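Local coordinates for protein lantibiotic dehydratase (Microbispora corallina, PDB 5EHK) that probably dehydrates serine and threonine residues of the precursor peptide in a tRNA-dependent step of NAI-107 lantibiotic biosynthesis, at residues 293-306 with 322-334. Sequence-based numbering, arbitrary orientation.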
ATOM      1  N   ASP A 293     -39.490   0.356  25.987  1.00 41.67           N
ATOM      2  CA  ASP A 293     -39.804   1.690  25.510  1.00 40.56           C
ATOM      3  C   ASP A 293     -38.945   2.647  26.331  1.00 39.16           C
ATOM      4  O   ASP A 293     -38.929   2.570  27.567  1.00 36.57           O
ATOM      5  CB  ASP A 293     -41.306   1.956  25.720  1.00 38.67           C
ATOM      6  CG  ASP A 293     -41.725   3.400  25.421  1.00 37.23           C
ATOM      7  OD1 ASP A 293     -41.126   4.076  24.551  1.00 34.65           O
ATOM      8  OD2 ASP A 293     -42.698   3.852  26.062  1.00 41.33           O
ATOM      9  N   PRO A 294     -38.176   3.505  25.641  1.00 32.17           N
ATOM     10  CA  PRO A 294     -37.341   4.525  26.277  1.00 31.51           C
ATOM     11  C   PRO A 294     -38.161   5.500  27.117  1.00 34.88           C
ATOM     12  O   PRO A 294     -37.755   5.779  28.250  1.00 34.16           O
ATOM     13  CB  PRO A 294     -36.667   5.238  25.091  1.00 28.29           C
ATOM     14  CG  PRO A 294     -37.518   4.903  23.902  1.00 32.27           C
ATOM     15  CD  PRO A 294     -38.001   3.500  24.179  1.00 33.68           C
ATOM     16  N   LEU A 295     -39.276   6.012  26.585  1.00 33.82           N
ATOM     17  CA  LEU A 295     -40.081   6.992  27.322  1.00 33.89           C
ATOM     18  C   LEU A 295     -40.558   6.426  28.660  1.00 35.65           C
ATOM     19  O   LEU A 295     -40.429   7.071  29.711  1.00 29.05           O
ATOM     20  CB  LEU A 295     -41.263   7.472  26.487  1.00 32.94           C
ATOM     21  CG  LEU A 295     -42.124   8.593  27.075  1.00 35.19           C
ATOM     22  CD1 LEU A 295     -41.296   9.830  27.386  1.00 39.05           C
ATOM     23  CD2 LEU A 295     -43.203   8.968  26.087  1.00 41.46           C
ATOM     24  N   GLN A 296     -41.070   5.199  28.609  1.00 34.33           N
ATOM     25  CA  GLN A 296     -41.560   4.519  29.792  1.00 36.00           C
ATOM     26  C   GLN A 296     -40.434   4.304  30.796  1.00 43.62           C
ATOM     27  O   GLN A 296     -40.645   4.393  32.010  1.00 43.80           O
ATOM     28  CB  GLN A 296     -42.221   3.196  29.417  1.00 38.80           C
ATOM     29  CG  GLN A 296     -42.979   2.549  30.565  1.00 42.53           C
ATOM     30  CD  GLN A 296     -44.111   3.440  31.092  1.00 52.63           C
ATOM     31  OE1 GLN A 296     -44.998   3.874  30.336  1.00 48.29           O
ATOM     32  NE2 GLN A 296     -44.090   3.701  32.398  1.00 41.07           N
ATOM     33  N   HIS A 297     -39.235   4.032  30.285  1.00 44.59           N
ATOM     34  CA  HIS A 297     -38.066   3.888  31.147  1.00 38.33           C
ATOM     35  C   HIS A 297     -37.812   5.137  31.975  1.00 37.21           C
ATOM     36  O   HIS A 297     -37.573   5.021  33.177  1.00 40.58           O
ATOM     37  CB  HIS A 297     -36.782   3.533  30.379  1.00 35.21           C
ATOM     38  CG  HIS A 297     -35.558   3.655  31.225  1.00 21.12           C
ATOM     39  ND1 HIS A 297     -35.236   2.732  32.195  1.00 23.83           N
ATOM     40  CD2 HIS A 297     -34.628   4.633  31.311  1.00 24.00           C
ATOM     41  CE1 HIS A 297     -34.139   3.120  32.819  1.00 25.70           C
ATOM     42  NE2 HIS A 297     -33.750   4.271  32.303  1.00 27.16           N
ATOM     43  N   VAL A 298     -37.829   6.314  31.345  1.00 29.73           N
ATOM     44  CA  VAL A 298     -37.670   7.561  32.105  1.00 37.16           C
ATOM     45  C   VAL A 298     -38.754   7.714  33.189  1.00 47.63           C
ATOM     46  O   VAL A 298     -38.441   7.988  34.355  1.00 46.51           O
ATOM     47  CB  VAL A 298     -37.694   8.816  31.217  1.00 39.47           C
ATOM     48  CG1 VAL A 298     -37.567  10.064  32.090  1.00 29.22           C
ATOM     49  CG2 VAL A 298     -36.585   8.763  30.156  1.00 36.90           C
ATOM     50  N   LEU A 299     -40.020   7.532  32.802  1.00 46.53           N
ATOM     51  CA  LEU A 299     -41.125   7.565  33.767  1.00 44.15           C
ATOM     52  C   LEU A 299     -40.977   6.557  34.912  1.00 47.84           C
ATOM     53  O   LEU A 299     -41.176   6.920  36.071  1.00 52.19           O
ATOM     54  CB  LEU A 299     -42.511   7.451  33.110  1.00 43.92           C
ATOM     55  CG  LEU A 299     -43.133   8.488  32.162  1.00 42.45           C
ATOM     56  CD1 LEU A 299     -42.183   9.567  31.652  1.00 39.70           C
ATOM     57  CD2 LEU A 299     -43.813   7.764  31.002  1.00 43.91           C
ATOM     58  N   ASP A 300     -40.669   5.297  34.602  1.00 43.86           N
ATOM     59  CA  ASP A 300     -40.501   4.290  35.662  1.00 48.30           C
ATOM     60  C   ASP A 300     -39.419   4.704  36.671  1.00 48.66           C
ATOM     61  O   ASP A 300     -39.570   4.504  37.882  1.00 44.30           O
ATOM     62  CB  ASP A 300     -40.192   2.908  35.077  1.00 44.99           C
ATOM     63  CG  ASP A 300     -41.354   2.320  34.302  1.00 49.88           C
ATOM     64  OD1 ASP A 300     -42.513   2.619  34.652  1.00 57.91           O
ATOM     65  OD2 ASP A 300     -41.114   1.580  33.324  1.00 52.93           O
ATOM     66  N   VAL A 301     -38.346   5.304  36.160  1.00 45.82           N
ATOM     67  CA  VAL A 301     -37.250   5.777  36.991  1.00 44.54           C
ATOM     68  C   VAL A 301     -37.621   6.965  37.896  1.00 51.05           C
ATOM     69  O   VAL A 301     -37.343   6.914  39.099  1.00 52.17           O
ATOM     70  CB  VAL A 301     -35.990   6.091  36.146  1.00 44.78           C
ATOM     71  CG1 VAL A 301     -35.031   6.962  36.926  1.00 47.28           C
ATOM     72  CG2 VAL A 301     -35.299   4.796  35.711  1.00 31.27           C
ATOM     73  N   VAL A 302     -38.249   8.014  37.345  1.00 51.99           N
ATOM     74  CA  VAL A 302     -38.702   9.148  38.179  1.00 52.48           C
ATOM     75  C   VAL A 302     -39.766   8.709  39.183  1.00 50.42           C
ATOM     76  O   VAL A 302     -39.861   9.255  40.278  1.00 56.02           O
ATOM     77  CB  VAL A 302     -39.185  10.391  37.393  1.00 48.03           C
ATOM     78  CG1 VAL A 302     -38.243  10.701  36.254  1.00 47.92           C
ATOM     79  CG2 VAL A 302     -40.592  10.204  36.896  1.00 53.07           C
ATOM     80  N   ALA A 303     -40.568   7.727  38.791  1.00 50.33           N
ATOM     81  CA  ALA A 303     -41.545   7.132  39.691  1.00 56.72           C
ATOM     82  C   ALA A 303     -40.855   6.383  40.827  1.00 54.63           C
ATOM     83  O   ALA A 303     -41.367   6.357  41.944  1.00 57.66           O
ATOM     84  CB  ALA A 303     -42.471   6.186  38.928  1.00 47.12           C
ATOM     85  N   ALA A 304     -39.703   5.773  40.545  1.00 53.55           N
ATOM     86  CA  ALA A 304     -38.934   5.099  41.588  1.00 52.84           C
ATOM     87  C   ALA A 304     -38.396   6.137  42.558  1.00 52.32           C
ATOM     88  O   ALA A 304     -38.247   5.875  43.752  1.00 50.38           O
ATOM     89  CB  ALA A 304     -37.793   4.273  41.000  1.00 35.47           C
ATOM     90  N   ALA A 305     -38.122   7.326  42.034  1.00 46.98           N
ATOM     91  CA  ALA A 305     -37.566   8.393  42.851  1.00 54.12           C
ATOM     92  C   ALA A 305     -38.643   9.083  43.686  1.00 62.86           C
ATOM     93  O   ALA A 305     -38.433   9.372  44.869  1.00 62.11           O
ATOM     94  CB  ALA A 305     -36.828   9.409  41.976  1.00 48.60           C
ATOM     95  N   GLU A 306     -39.792   9.341  43.064  1.00 60.60           N
ATOM     96  CA  GLU A 306     -40.907   9.953  43.761  1.00 63.14           C
ATOM     97  C   GLU A 306     -41.271   9.121  44.968  1.00 66.35           C
ATOM     98  O   GLU A 306     -41.247   9.609  46.103  1.00 70.67           O
ATOM     99  CB  GLU A 306     -42.120  10.052  42.841  1.00 60.03           C
ATOM    100  CG  GLU A 306     -41.999  11.123  41.776  1.00 69.03           C
ATOM    101  CD  GLU A 306     -43.100  11.023  40.735  1.00 70.41           C
ATOM    102  OE1 GLU A 306     -43.949  10.109  40.872  1.00 64.56           O
ATOM    103  OE2 GLU A 306     -43.099  11.836  39.776  1.00 62.24           O
ATOM    104  N   ALA A 322     -43.322  19.400  36.151  1.00 52.95           N
ATOM    105  CA  ALA A 322     -44.053  19.979  35.030  1.00 53.21           C
ATOM    106  C   ALA A 322     -43.623  19.248  33.762  1.00 58.17           C
ATOM    107  O   ALA A 322     -44.461  18.767  32.994  1.00 57.79           O
ATOM    108  CB  ALA A 322     -43.773  21.465  34.914  1.00 52.11           C
ATOM    109  N   LEU A 323     -42.305  19.151  33.572  1.00 66.70           N
ATOM    110  CA  LEU A 323     -41.701  18.410  32.463  1.00 56.55           C
ATOM    111  C   LEU A 323     -42.116  16.956  32.514  1.00 56.97           C
ATOM    112  O   LEU A 323     -42.367  16.345  31.473  1.00 55.72           O
ATOM    113  CB  LEU A 323     -40.174  18.469  32.541  1.00 59.92           C
ATOM    114  CG  LEU A 323     -39.374  17.769  31.433  1.00 55.78           C
ATOM    115  CD1 LEU A 323     -39.938  18.078  30.058  1.00 56.89           C
ATOM    116  CD2 LEU A 323     -37.905  18.138  31.495  1.00 50.57           C
ATOM    117  N   VAL A 324     -42.173  16.401  33.724  1.00 52.88           N
ATOM    118  CA  VAL A 324     -42.570  15.010  33.891  1.00 51.65           C
ATOM    119  C   VAL A 324     -43.981  14.788  33.378  1.00 49.60           C
ATOM    120  O   VAL A 324     -44.225  13.879  32.590  1.00 56.29           O
ATOM    121  CB  VAL A 324     -42.427  14.541  35.357  1.00 58.57           C
ATOM    122  CG1 VAL A 324     -43.209  13.260  35.609  1.00 48.78           C
ATOM    123  CG2 VAL A 324     -40.960  14.319  35.689  1.00 58.00           C
ATOM    124  N   ALA A 325     -44.903  15.651  33.782  1.00 52.08           N
ATOM    125  CA  ALA A 325     -46.285  15.520  33.341  1.00 54.14           C
ATOM    126  C   ALA A 325     -46.380  15.677  31.819  1.00 46.30           C
ATOM    127  O   ALA A 325     -47.031  14.875  31.158  1.00 39.56           O
ATOM    128  CB  ALA A 325     -47.186  16.512  34.073  1.00 40.55           C
ATOM    129  N   ALA A 326     -45.702  16.683  31.269  1.00 41.32           N
ATOM    130  CA  ALA A 326     -45.626  16.879  29.818  1.00 50.56           C
ATOM    131  C   ALA A 326     -45.099  15.654  29.029  1.00 55.39           C
ATOM    132  O   ALA A 326     -45.404  15.479  27.844  1.00 54.22           O
ATOM    133  CB  ALA A 326     -44.771  18.107  29.515  1.00 50.83           C
ATOM    134  N   LEU A 327     -44.327  14.801  29.695  1.00 51.40           N
ATOM    135  CA  LEU A 327     -43.814  13.596  29.061  1.00 47.51           C
ATOM    136  C   LEU A 327     -44.815  12.454  29.166  1.00 47.55           C
ATOM    137  O   LEU A 327     -45.005  11.707  28.209  1.00 52.94           O
ATOM    138  CB  LEU A 327     -42.470  13.175  29.678  1.00 52.02           C
ATOM    139  CG  LEU A 327     -41.221  13.984  29.301  1.00 47.70           C
ATOM    140  CD1 LEU A 327     -40.041  13.594  30.166  1.00 43.38           C
ATOM    141  CD2 LEU A 327     -40.875  13.811  27.829  1.00 44.49           C
ATOM    142  N   ARG A 328     -45.480  12.340  30.313  1.00 48.14           N
ATOM    143  CA  ARG A 328     -46.526  11.327  30.497  1.00 48.20           C
ATOM    144  C   ARG A 328     -47.705  11.563  29.553  1.00 44.30           C
ATOM    145  O   ARG A 328     -48.465  10.644  29.256  1.00 44.00           O
ATOM    146  CB  ARG A 328     -47.036  11.339  31.939  1.00 43.98           C
ATOM    147  CG  ARG A 328     -45.973  11.102  32.975  1.00 46.70           C
ATOM    148  CD  ARG A 328     -46.561  10.964  34.362  1.00 50.26           C
ATOM    149  NE  ARG A 328     -45.506  10.927  35.366  1.00 51.12           N
ATOM    150  CZ  ARG A 328     -45.715  10.963  36.673  1.00 47.27           C
ATOM    151  NH1 ARG A 328     -46.951  11.021  37.152  1.00 48.18           N
ATOM    152  NH2 ARG A 328     -44.682  10.943  37.498  1.00 54.47           N
ATOM    153  N   GLU A 329     -47.867  12.806  29.109  1.00 44.03           N
ATOM    154  CA  GLU A 329     -48.941  13.146  28.198  1.00 51.76           C
ATOM    155  C   GLU A 329     -48.612  12.561  26.842  1.00 55.51           C
ATOM    156  O   GLU A 329     -49.474  11.985  26.166  1.00 54.44           O
ATOM    157  CB  GLU A 329     -49.111  14.665  28.069  1.00 59.75           C
ATOM    158  CG  GLU A 329     -50.482  15.067  27.489  1.00 70.00           C
ATOM    159  CD  GLU A 329     -50.689  16.576  27.356  1.00 71.85           C
ATOM    160  OE1 GLU A 329     -50.308  17.336  28.274  1.00 71.29           O
ATOM    161  OE2 GLU A 329     -51.224  17.003  26.308  1.00 66.48           O
ATOM    162  N   VAL A 330     -47.341  12.675  26.468  1.00 56.05           N
ATOM    163  CA  VAL A 330     -46.874  12.172  25.189  1.00 47.92           C
ATOM    164  C   VAL A 330     -46.969  10.662  25.188  1.00 46.06           C
ATOM    165  O   VAL A 330     -47.361  10.056  24.191  1.00 45.77           O
ATOM    166  CB  VAL A 330     -45.433  12.593  24.930  1.00 47.02           C
ATOM    167  CG1 VAL A 330     -44.836  11.777  23.787  1.00 47.31           C
ATOM    168  CG2 VAL A 330     -45.370  14.101  24.639  1.00 47.70           C
ATOM    169  N   ASP A 331     -46.650  10.062  26.323  1.00 40.89           N
ATOM    170  CA  ASP A 331     -46.825   8.636  26.475  1.00 42.09           C
ATOM    171  C   ASP A 331     -48.287   8.277  26.207  1.00 44.83           C
ATOM    172  O   ASP A 331     -48.593   7.409  25.382  1.00 39.74           O
ATOM    173  CB  ASP A 331     -46.420   8.198  27.876  1.00 39.14           C
ATOM    174  CG  ASP A 331     -46.414   6.696  28.030  1.00 47.82           C
ATOM    175  OD1 ASP A 331     -45.661   6.033  27.276  1.00 51.44           O
ATOM    176  OD2 ASP A 331     -47.167   6.180  28.889  1.00 42.92           O
ATOM    177  N   ALA A 332     -49.187   8.981  26.887  1.00 51.41           N
ATOM    178  CA  ALA A 332     -50.619   8.709  26.780  1.00 53.94           C
ATOM    179  C   ALA A 332     -51.129   8.863  25.342  1.00 51.35           C
ATOM    180  O   ALA A 332     -51.892   8.030  24.851  1.00 48.12           O
ATOM    181  CB  ALA A 332     -51.397   9.604  27.727  1.00 42.75           C
ATOM    182  N   ARG A 333     -50.693   9.913  24.658  1.00 48.21           N
ATOM    183  CA  ARG A 333     -51.098  10.088  23.270  1.00 55.52           C
ATOM    184  C   ARG A 333     -50.453   9.089  22.306  1.00 53.23           C
ATOM    185  O   ARG A 333     -50.901   8.944  21.168  1.00 51.38           O
ATOM    186  CB  ARG A 333     -50.892  11.520  22.786  1.00 52.25           C
ATOM    187  CG  ARG A 333     -51.672  12.553  23.559  1.00 48.80           C
ATOM    188  CD  ARG A 333     -51.395  13.908  22.962  1.00 57.53           C
ATOM    189  NE  ARG A 333     -51.919  15.010  23.757  1.00 66.91           N
ATOM    190  CZ  ARG A 333     -53.156  15.474  23.642  1.00 68.23           C
ATOM    191  NH1 ARG A 333     -53.998  14.904  22.789  1.00 65.92           N
ATOM    192  NH2 ARG A 333     -53.554  16.492  24.394  1.00 67.55           N
ATOM    193  N   CYS A 334     -49.405   8.407  22.762  1.00 51.39           N
ATOM    194  CA  CYS A 334     -48.745   7.406  21.932  1.00 54.28           C
ATOM    195  C   CYS A 334     -49.573   6.134  21.862  1.00 51.18           C
ATOM    196  O   CYS A 334     -49.740   5.550  20.791  1.00 49.87           O
ATOM    197  CB  CYS A 334     -47.346   7.078  22.460  1.00 48.68           C
ATOM    198  SG  CYS A 334     -46.047   8.134  21.816  1.00 42.56           S
TER
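The guanidinium of Arg328 meets the carboxylate of Glu306 at its edge and near its own plane, with Val302 CG2 at the edge as well, 4.2 Å from NH2. The acidic and the basic side chain arrive from opposite directions, and a salt bridge joins Arg328 NH2 to Glu306 OE2 at 2.9 Å, although the carboxylate is turned 54° from the guanidinium plane. An extended chain from CG to NE carries the charge along the helix flank, while its aliphatic root rests on Leu299, CG to CG.

At the other end the flat groups are all oxygen-bearing. The planes of the Asp293 and Asp331 carboxylates are nearly parallel, 16° apart, with OD2 of Asp293 3.9 Å from OD1 of Asp331. Gln296 is bent at chi2, bringing OE1 within 3.5 Å of Asp331 OD2, two acceptors without a bond; its NE2 instead donates to Asp300 OD1. Asp293 is the N-cap of helix 294-306, accepting weakly from Leu295 N and Gln296 N, and has a long, weak ion pair with Arg171.

Between these polar ends lies an apolar seam. Leu295 lays CD2 3.6 Å from Asp331 N and sends CD1 to Leu327 CD2; Leu299 CD1 reaches Leu327 CB. Trp176 of helix 174-185 also touches Leu327. No hydrogen bond links 293-306 to 322-334, whose axes run roughly antiparallel (139°) as a helical hairpin within the family's N-terminal dehydratase region; leucine and valine packing and one salt bridge join them, and the clustered acidic groups would probably raise the proton affinity of Asp331.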